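Local coordinates for protein putative glycosyltransferase (GalT1) (Streptococcus parasanguinis FW213, PDB 5HEA) that probably transfers a sugar from a nucleotide-activated donor, this chain being the C-terminal part of the protein with its GT-A type glycosyltransferase domain, at residues A[112-126]-A[203-217]. Numbering follows the deposited sequence.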
ATOM      1  N   ASN A 112      52.365  12.315  -7.768  1.00 27.08           N
ATOM      2  CA  ASN A 112      52.677  12.010  -6.372  1.00 32.59           C
ATOM      3  C   ASN A 112      52.588  10.539  -5.993  1.00 31.07           C
ATOM      4  O   ASN A 112      52.937  10.154  -4.873  1.00 28.70           O
ATOM      5  CB  ASN A 112      51.818  12.855  -5.440  1.00 33.61           C
ATOM      6  CG  ASN A 112      52.242  14.300  -5.438  1.00 35.70           C
ATOM      7  OD1 ASN A 112      53.297  14.639  -4.904  1.00 32.29           O
ATOM      8  ND2 ASN A 112      51.431  15.162  -6.041  1.00 32.25           N
ATOM      9  N   GLY A 113      52.134   9.719  -6.930  1.00 31.28           N
ATOM     10  CA  GLY A 113      51.935   8.310  -6.658  1.00 33.45           C
ATOM     11  C   GLY A 113      50.835   8.104  -5.633  1.00 34.93           C
ATOM     12  O   GLY A 113      50.883   7.175  -4.827  1.00 28.96           O
ATOM     13  N   SER A 114      49.840   8.982  -5.646  1.00 26.25           N
ATOM     14  CA  SER A 114      48.712   8.853  -4.726  1.00 27.57           C
ATOM     15  C   SER A 114      47.621   7.995  -5.338  1.00 26.51           C
ATOM     16  O   SER A 114      47.628   7.742  -6.533  1.00 29.22           O
ATOM     17  CB  SER A 114      48.136  10.227  -4.397  1.00 22.87           C
ATOM     18  OG  SER A 114      49.011  10.944  -3.558  1.00 26.19           O
ATOM     19  N   ASP A 115      46.659   7.577  -4.523  1.00 26.08           N
ATOM     20  CA  ASP A 115      45.549   6.770  -5.017  1.00 26.34           C
ATOM     21  C   ASP A 115      44.315   7.631  -5.239  1.00 25.86           C
ATOM     22  O   ASP A 115      43.387   7.234  -5.941  1.00 25.38           O
ATOM     23  CB  ASP A 115      45.234   5.683  -4.007  1.00 23.17           C
ATOM     24  CG  ASP A 115      46.444   4.792  -3.733  1.00 34.17           C
ATOM     25  OD1 ASP A 115      46.904   4.743  -2.576  1.00 37.54           O
ATOM     26  OD2 ASP A 115      46.947   4.166  -4.687  1.00 44.16           O
ATOM     27  N   ILE A 116      44.317   8.795  -4.595  1.00 23.17           N
ATOM     28  CA  ILE A 116      43.219   9.758  -4.643  1.00 24.84           C
ATOM     29  C   ILE A 116      43.826  11.158  -4.629  1.00 28.19           C
ATOM     30  O   ILE A 116      44.812  11.397  -3.929  1.00 20.23           O
ATOM     31  CB  ILE A 116      42.280   9.606  -3.418  1.00 21.05           C
ATOM     32  CG1 ILE A 116      41.712   8.179  -3.359  1.00 22.78           C
ATOM     33  CG2 ILE A 116      41.138  10.650  -3.469  1.00 16.19           C
ATOM     34  CD1 ILE A 116      40.914   7.859  -2.100  1.00 25.95           C
ATOM     35  N   SER A 117      43.274  12.066  -5.429  1.00 21.22           N
ATOM     36  CA  SER A 117      43.575  13.484  -5.295  1.00 26.99           C
ATOM     37  C   SER A 117      42.259  14.229  -5.046  1.00 25.79           C
ATOM     38  O   SER A 117      41.189  13.791  -5.476  1.00 21.73           O
ATOM     39  CB  SER A 117      44.300  14.037  -6.525  1.00 22.39           C
ATOM     40  OG  SER A 117      43.458  14.036  -7.664  1.00 23.30           O
ATOM     41  N   VAL A 118      42.350  15.338  -4.325  1.00 21.25           N
ATOM     42  CA  VAL A 118      41.181  16.075  -3.869  1.00 23.41           C
ATOM     43  C   VAL A 118      41.492  17.546  -4.033  1.00 30.75           C
ATOM     44  O   VAL A 118      42.593  17.989  -3.690  1.00 25.23           O
ATOM     45  CB  VAL A 118      40.897  15.801  -2.368  1.00 21.35           C
ATOM     46  CG1 VAL A 118      39.656  16.584  -1.879  1.00 19.76           C
ATOM     47  CG2 VAL A 118      40.734  14.301  -2.099  1.00 20.56           C
ATOM     48  N   CYS A 119      40.551  18.307  -4.577  1.00 23.53           N
ATOM     49  CA  CYS A 119      40.707  19.759  -4.567  1.00 23.57           C
ATOM     50  C   CYS A 119      39.594  20.381  -3.745  1.00 23.45           C
ATOM     51  O   CYS A 119      38.775  19.675  -3.152  1.00 24.18           O
ATOM     52  CB  CYS A 119      40.781  20.358  -5.988  1.00 20.77           C
ATOM     53  SG  CYS A 119      39.246  20.338  -6.962  1.00 27.84           S
ATOM     54  N   ASN A 120      39.563  21.700  -3.703  1.00 21.65           N
ATOM     55  CA  ASN A 120      38.581  22.396  -2.895  1.00 24.18           C
ATOM     56  C   ASN A 120      37.514  22.973  -3.822  1.00 24.63           C
ATOM     57  O   ASN A 120      37.499  22.690  -5.029  1.00 20.61           O
ATOM     58  CB  ASN A 120      39.275  23.503  -2.082  1.00 24.41           C
ATOM     59  CG  ASN A 120      38.615  23.747  -0.737  1.00 27.71           C
ATOM     60  OD1 ASN A 120      37.396  23.641  -0.596  1.00 23.80           O
ATOM     61  ND2 ASN A 120      39.423  24.068   0.263  1.00 25.91           N
ATOM     62  N   PHE A 121      36.611  23.771  -3.272  1.00 24.17           N
ATOM     63  CA  PHE A 121      35.600  24.401  -4.119  1.00 25.18           C
ATOM     64  C   PHE A 121      35.358  25.840  -3.699  1.00 25.13           C
ATOM     65  O   PHE A 121      35.539  26.197  -2.536  1.00 23.13           O
ATOM     66  CB  PHE A 121      34.276  23.605  -4.091  1.00 25.15           C
ATOM     67  CG  PHE A 121      33.620  23.562  -2.745  1.00 28.02           C
ATOM     68  CD1 PHE A 121      32.722  24.548  -2.361  1.00 40.25           C
ATOM     69  CD2 PHE A 121      33.909  22.547  -1.853  1.00 33.24           C
ATOM     70  CE1 PHE A 121      32.124  24.514  -1.115  1.00 47.27           C
ATOM     71  CE2 PHE A 121      33.319  22.512  -0.604  1.00 44.75           C
ATOM     72  CZ  PHE A 121      32.426  23.491  -0.235  1.00 48.02           C
ATOM     73  N   ASN A 122      34.957  26.667  -4.653  1.00 24.02           N
ATOM     74  CA  ASN A 122      34.457  27.994  -4.341  1.00 22.76           C
ATOM     75  C   ASN A 122      32.972  27.910  -4.632  1.00 29.94           C
ATOM     76  O   ASN A 122      32.498  26.880  -5.103  1.00 28.26           O
ATOM     77  CB  ASN A 122      35.164  29.065  -5.182  1.00 20.63           C
ATOM     78  CG  ASN A 122      36.468  29.525  -4.556  1.00 28.17           C
ATOM     79  OD1 ASN A 122      36.585  29.576  -3.336  1.00 30.98           O
ATOM     80  ND2 ASN A 122      37.456  29.850  -5.385  1.00 31.97           N
ATOM     81  N   SER A 123      32.224  28.958  -4.335  1.00 33.73           N
ATOM     82  CA  SER A 123      30.783  28.888  -4.545  1.00 40.40           C
ATOM     83  C   SER A 123      30.276  29.955  -5.513  1.00 34.25           C
ATOM     84  O   SER A 123      30.941  30.970  -5.749  1.00 30.20           O
ATOM     85  CB  SER A 123      30.033  28.947  -3.212  1.00 34.09           C
ATOM     86  OG  SER A 123      30.403  30.094  -2.483  1.00 42.82           O
ATOM     87  N   PHE A 124      29.112  29.683  -6.097  1.00 27.65           N
ATOM     88  CA  PHE A 124      28.407  30.636  -6.938  1.00 24.71           C
ATOM     89  C   PHE A 124      26.996  30.790  -6.393  1.00 28.58           C
ATOM     90  O   PHE A 124      26.258  29.814  -6.293  1.00 32.16           O
ATOM     91  CB  PHE A 124      28.358  30.165  -8.388  1.00 22.84           C
ATOM     92  CG  PHE A 124      27.728  31.160  -9.331  1.00 28.61           C
ATOM     93  CD1 PHE A 124      28.393  32.331  -9.669  1.00 24.68           C
ATOM     94  CD2 PHE A 124      26.472  30.924  -9.880  1.00 29.81           C
ATOM     95  CE1 PHE A 124      27.820  33.250 -10.541  1.00 27.61           C
ATOM     96  CE2 PHE A 124      25.895  31.838 -10.757  1.00 29.87           C
ATOM     97  CZ  PHE A 124      26.568  32.999 -11.089  1.00 26.39           C
ATOM     98  N   ASN A 125      26.647  32.020  -6.020  1.00 26.95           N
ATOM     99  CA  ASN A 125      25.346  32.346  -5.448  1.00 23.39           C
ATOM    100  C   ASN A 125      24.393  32.609  -6.606  1.00 24.49           C
ATOM    101  O   ASN A 125      24.515  33.633  -7.257  1.00 22.57           O
ATOM    102  CB  ASN A 125      25.494  33.603  -4.576  1.00 31.94           C
ATOM    103  CG  ASN A 125      24.174  34.073  -3.937  1.00 44.24           C
ATOM    104  OD1 ASN A 125      23.086  33.894  -4.482  1.00 39.36           O
ATOM    105  ND2 ASN A 125      24.286  34.702  -2.775  1.00 51.19           N
ATOM    106  N   GLU A 126      23.457  31.690  -6.860  1.00 27.08           N
ATOM    107  CA  GLU A 126      22.526  31.822  -7.992  1.00 35.78           C
ATOM    108  C   GLU A 126      21.563  32.995  -7.841  1.00 38.11           C
ATOM    109  O   GLU A 126      21.165  33.623  -8.833  1.00 30.25           O
ATOM    110  CB  GLU A 126      21.702  30.549  -8.172  1.00 32.56           C
ATOM    111  CG  GLU A 126      22.514  29.314  -8.524  1.00 37.08           C
ATOM    112  CD  GLU A 126      23.019  29.317  -9.958  1.00 38.40           C
ATOM    113  OE1 GLU A 126      22.555  30.146 -10.779  1.00 41.07           O
ATOM    114  OE2 GLU A 126      23.887  28.479 -10.261  1.00 45.47           O
ATOM    115  N   SER A 203      46.400   4.457   0.075  1.00 27.28           N
ATOM    116  CA  SER A 203      47.663   4.493   0.822  1.00 33.28           C
ATOM    117  C   SER A 203      48.090   5.934   1.070  1.00 31.92           C
ATOM    118  O   SER A 203      48.631   6.260   2.124  1.00 34.71           O
ATOM    119  CB  SER A 203      48.782   3.771   0.055  1.00 40.50           C
ATOM    120  OG  SER A 203      48.578   2.369   0.033  1.00 50.78           O
ATOM    121  N   GLN A 204      47.840   6.793   0.083  1.00 25.78           N
ATOM    122  CA  GLN A 204      48.198   8.201   0.169  1.00 22.37           C
ATOM    123  C   GLN A 204      47.201   9.046  -0.608  1.00 26.08           C
ATOM    124  O   GLN A 204      46.720   8.653  -1.675  1.00 25.08           O
ATOM    125  CB  GLN A 204      49.602   8.442  -0.388  1.00 23.03           C
ATOM    126  CG  GLN A 204      50.015   9.916  -0.416  1.00 27.31           C
ATOM    127  CD  GLN A 204      51.436  10.110  -0.917  1.00 28.88           C
ATOM    128  OE1 GLN A 204      52.400   9.975  -0.158  1.00 31.82           O
ATOM    129  NE2 GLN A 204      51.571  10.418  -2.200  1.00 28.65           N
ATOM    130  N   ILE A 205      46.899  10.216  -0.066  1.00 23.45           N
ATOM    131  CA  ILE A 205      45.965  11.129  -0.689  1.00 23.82           C
ATOM    132  C   ILE A 205      46.655  12.472  -0.898  1.00 26.28           C
ATOM    133  O   ILE A 205      47.371  12.939  -0.019  1.00 26.80           O
ATOM    134  CB  ILE A 205      44.734  11.291   0.205  1.00 24.09           C
ATOM    135  CG1 ILE A 205      44.081   9.909   0.418  1.00 25.44           C
ATOM    136  CG2 ILE A 205      43.784  12.328  -0.383  1.00 27.00           C
ATOM    137  CD1 ILE A 205      42.863   9.914   1.333  1.00 28.73           C
ATOM    138  N   THR A 206      46.458  13.078  -2.070  1.00 22.00           N
ATOM    139  CA  THR A 206      47.022  14.396  -2.341  1.00 27.48           C
ATOM    140  C   THR A 206      45.914  15.449  -2.365  1.00 29.97           C
ATOM    141  O   THR A 206      44.922  15.304  -3.083  1.00 26.93           O
ATOM    142  CB  THR A 206      47.787  14.426  -3.674  1.00 26.32           C
ATOM    143  OG1 THR A 206      48.867  13.484  -3.622  1.00 25.84           O
ATOM    144  CG2 THR A 206      48.348  15.826  -3.940  1.00 26.01           C
ATOM    145  N   PHE A 207      46.081  16.499  -1.565  1.00 22.73           N
ATOM    146  CA  PHE A 207      45.121  17.598  -1.532  1.00 24.48           C
ATOM    147  C   PHE A 207      45.688  18.824  -2.228  1.00 31.06           C
ATOM    148  O   PHE A 207      46.828  19.219  -1.953  1.00 25.05           O
ATOM    149  CB  PHE A 207      44.755  17.953  -0.084  1.00 25.51           C
ATOM    150  CG  PHE A 207      43.757  19.081   0.028  1.00 22.20           C
ATOM    151  CD1 PHE A 207      42.437  18.894  -0.356  1.00 26.03           C
ATOM    152  CD2 PHE A 207      44.135  20.317   0.515  1.00 26.16           C
ATOM    153  CE1 PHE A 207      41.523  19.914  -0.257  1.00 23.70           C
ATOM    154  CE2 PHE A 207      43.222  21.356   0.608  1.00 24.25           C
ATOM    155  CZ  PHE A 207      41.916  21.152   0.227  1.00 24.26           C
ATOM    156  N   ILE A 208      44.907  19.426  -3.129  1.00 19.63           N
ATOM    157  CA  ILE A 208      45.278  20.737  -3.677  1.00 25.01           C
ATOM    158  C   ILE A 208      44.265  21.792  -3.247  1.00 30.35           C
ATOM    159  O   ILE A 208      43.070  21.680  -3.553  1.00 27.52           O
ATOM    160  CB  ILE A 208      45.450  20.740  -5.226  1.00 36.68           C
ATOM    161  CG1 ILE A 208      44.391  19.887  -5.899  1.00 33.59           C
ATOM    162  CG2 ILE A 208      46.815  20.200  -5.618  1.00 46.38           C
ATOM    163  CD1 ILE A 208      44.506  19.846  -7.405  1.00 35.33           C
ATOM    164  N   ASN A 209      44.741  22.805  -2.521  1.00 23.40           N
ATOM    165  CA  ASN A 209      43.863  23.845  -2.006  1.00 27.07           C
ATOM    166  C   ASN A 209      43.564  24.918  -3.041  1.00 29.61           C
ATOM    167  O   ASN A 209      43.976  26.069  -2.898  1.00 29.01           O
ATOM    168  CB  ASN A 209      44.417  24.498  -0.738  1.00 25.92           C
ATOM    169  CG  ASN A 209      43.333  25.216   0.057  1.00 29.26           C
ATOM    170  OD1 ASN A 209      42.205  24.733   0.134  1.00 27.08           O
ATOM    171  ND2 ASN A 209      43.659  26.381   0.623  1.00 28.59           N
ATOM    172  N   GLU A 210      42.851  24.522  -4.086  1.00 27.39           N
ATOM    173  CA  GLU A 210      42.373  25.461  -5.091  1.00 29.11           C
ATOM    174  C   GLU A 210      40.872  25.237  -5.273  1.00 27.34           C
ATOM    175  O   GLU A 210      40.401  24.094  -5.278  1.00 29.18           O
ATOM    176  CB  GLU A 210      43.116  25.262  -6.416  1.00 25.46           C
ATOM    177  CG  GLU A 210      43.021  23.850  -6.980  1.00 38.62           C
ATOM    178  CD  GLU A 210      43.767  23.689  -8.303  1.00 52.63           C
ATOM    179  OE1 GLU A 210      44.987  23.969  -8.336  1.00 49.95           O
ATOM    180  OE2 GLU A 210      43.131  23.279  -9.304  1.00 52.21           O
ATOM    181  N   GLY A 211      40.117  26.323  -5.397  1.00 30.12           N
ATOM    182  CA  GLY A 211      38.679  26.218  -5.591  1.00 32.63           C
ATOM    183  C   GLY A 211      38.349  26.160  -7.074  1.00 32.98           C
ATOM    184  O   GLY A 211      37.821  27.114  -7.628  1.00 30.70           O
ATOM    185  N   SER A 212      38.671  25.041  -7.718  1.00 27.42           N
ATOM    186  CA  SER A 212      38.506  24.908  -9.163  1.00 27.26           C
ATOM    187  C   SER A 212      37.141  24.336  -9.521  1.00 22.54           C
ATOM    188  O   SER A 212      36.733  24.330 -10.688  1.00 25.57           O
ATOM    189  CB  SER A 212      39.602  24.016  -9.727  1.00 35.18           C
ATOM    190  OG  SER A 212      40.867  24.612  -9.504  1.00 45.31           O
ATOM    191  N   TYR A 213      36.453  23.846  -8.502  1.00 20.52           N
ATOM    192  CA  TYR A 213      35.076  23.375  -8.641  1.00 24.98           C
ATOM    193  C   TYR A 213      34.170  24.456  -8.059  1.00 27.58           C
ATOM    194  O   TYR A 213      34.480  25.020  -7.002  1.00 24.42           O
ATOM    195  CB  TYR A 213      34.915  22.070  -7.862  1.00 18.95           C
ATOM    196  CG  TYR A 213      33.565  21.371  -8.011  1.00 19.46           C
ATOM    197  CD1 TYR A 213      32.467  21.769  -7.253  1.00 20.71           C
ATOM    198  CD2 TYR A 213      33.411  20.294  -8.879  1.00 19.83           C
ATOM    199  CE1 TYR A 213      31.223  21.115  -7.363  1.00 24.08           C
ATOM    200  CE2 TYR A 213      32.176  19.640  -9.015  1.00 20.17           C
ATOM    201  CZ  TYR A 213      31.090  20.056  -8.251  1.00 15.88           C
ATOM    202  OH  TYR A 213      29.869  19.410  -8.362  1.00 22.11           O
ATOM    203  N   TYR A 214      33.067  24.754  -8.747  1.00 24.42           N
ATOM    204  CA  TYR A 214      32.108  25.753  -8.275  1.00 25.86           C
ATOM    205  C   TYR A 214      30.778  25.131  -7.842  1.00 25.59           C
ATOM    206  O   TYR A 214      30.072  24.503  -8.635  1.00 22.92           O
ATOM    207  CB  TYR A 214      31.907  26.859  -9.320  1.00 27.93           C
ATOM    208  CG  TYR A 214      33.164  27.695  -9.503  1.00 30.15           C
ATOM    209  CD1 TYR A 214      33.503  28.681  -8.580  1.00 28.84           C
ATOM    210  CD2 TYR A 214      34.022  27.478 -10.576  1.00 30.22           C
ATOM    211  CE1 TYR A 214      34.660  29.434  -8.726  1.00 28.66           C
ATOM    212  CE2 TYR A 214      35.181  28.220 -10.730  1.00 34.02           C
ATOM    213  CZ  TYR A 214      35.492  29.194  -9.798  1.00 38.49           C
ATOM    214  OH  TYR A 214      36.634  29.949  -9.939  1.00 42.60           O
ATOM    215  N   TYR A 215      30.472  25.309  -6.562  1.00 23.34           N
ATOM    216  CA  TYR A 215      29.279  24.768  -5.933  1.00 22.92           C
ATOM    217  C   TYR A 215      28.169  25.809  -6.076  1.00 31.92           C
ATOM    218  O   TYR A 215      28.271  26.914  -5.542  1.00 29.27           O
ATOM    219  CB  TYR A 215      29.565  24.488  -4.447  1.00 23.59           C
ATOM    220  CG  TYR A 215      28.403  23.919  -3.670  1.00 28.82           C
ATOM    221  CD1 TYR A 215      27.509  24.748  -3.008  1.00 37.71           C
ATOM    222  CD2 TYR A 215      28.199  22.547  -3.599  1.00 34.53           C
ATOM    223  CE1 TYR A 215      26.441  24.228  -2.297  1.00 34.83           C
ATOM    224  CE2 TYR A 215      27.132  22.016  -2.894  1.00 36.78           C
ATOM    225  CZ  TYR A 215      26.261  22.861  -2.245  1.00 42.05           C
ATOM    226  OH  TYR A 215      25.204  22.336  -1.542  1.00 44.06           O
ATOM    227  N   SER A 216      27.124  25.458  -6.817  1.00 27.43           N
ATOM    228  CA  SER A 216      25.982  26.339  -7.002  1.00 31.00           C
ATOM    229  C   SER A 216      25.139  26.395  -5.736  1.00 32.46           C
ATOM    230  O   SER A 216      24.650  25.374  -5.258  1.00 34.20           O
ATOM    231  CB  SER A 216      25.128  25.841  -8.160  1.00 36.21           C
ATOM    232  OG  SER A 216      23.860  26.460  -8.149  1.00 49.17           O
ATOM    233  N   GLN A 217      24.965  27.597  -5.201  1.00 34.19           N
ATOM    234  CA  GLN A 217      24.254  27.784  -3.944  1.00 38.11           C
ATOM    235  C   GLN A 217      22.995  28.625  -4.178  1.00 42.72           C
ATOM    236  O   GLN A 217      23.073  29.699  -4.774  1.00 34.34           O
ATOM    237  CB  GLN A 217      25.194  28.486  -2.971  1.00 43.01           C
ATOM    238  CG  GLN A 217      24.636  28.767  -1.612  1.00 58.73           C
ATOM    239  CD  GLN A 217      25.535  29.703  -0.831  1.00 75.43           C
ATOM    240  OE1 GLN A 217      26.140  30.616  -1.401  1.00 81.76           O
ATOM    241  NE2 GLN A 217      25.637  29.480   0.476  1.00 78.53           N
TER
HETATM  242  O   HOH W   1      38.232  29.564  -7.769  1.00 37.01           O
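S114 and T206 meet hydroxyl to hydroxyl, with S114 OG giving its proton to T206 OG1 at 2.5 Å. The same S114 OG accepts a nearly straight bond from Q204 NE2 (2.9 Å), which meets it in the amide plane of Q204. Q204 gets there with CG anti to its backbone N (chi1 176°) and an extended chain. D115 OD1 takes the backbone N of S203 at 2.7 Å, on the anti side of the carboxylate.

From here strands 116-125 and 204-217 run parallel. On one face V118 spreads its two methyls: CG2 rests on I205 CG2 and CG1 on F207 CD1 (3.9 Å). The F207 ring reaches on to N120, whose ND2 lies at the ring edge, near its plane. That ND2 binds N209 OD1 at 2.9 Å; the two side chains lie side by side, pointing the same way, with their amide planes 46° apart. On the other face C119 CB packs against I208 CG1.

The regular pairing is disturbed around N209-S212, where N209 and G211 each centre an inverse gamma turn. N120 N still bonds to E210 O, and the regular pattern resumes with N122 N to Y213 O. Beyond this stretch, F121 CD1 touches Y215 CB (3.8 Å); the two side chains run alongside each other, their ring planes oblique at 45°. E126 OE2 accepts S216 OG at 2.9 Å and also pairs with R22.

The two strands lie toward one end of the mixed sheet of this GT-A type domain. Strand 171-174 flanks 116-125, and strand 142-146 flanks 204-217, both antiparallel. Helix 101-110 covers S117 and C119; helix 161-166 packs on N120, F121 and F207.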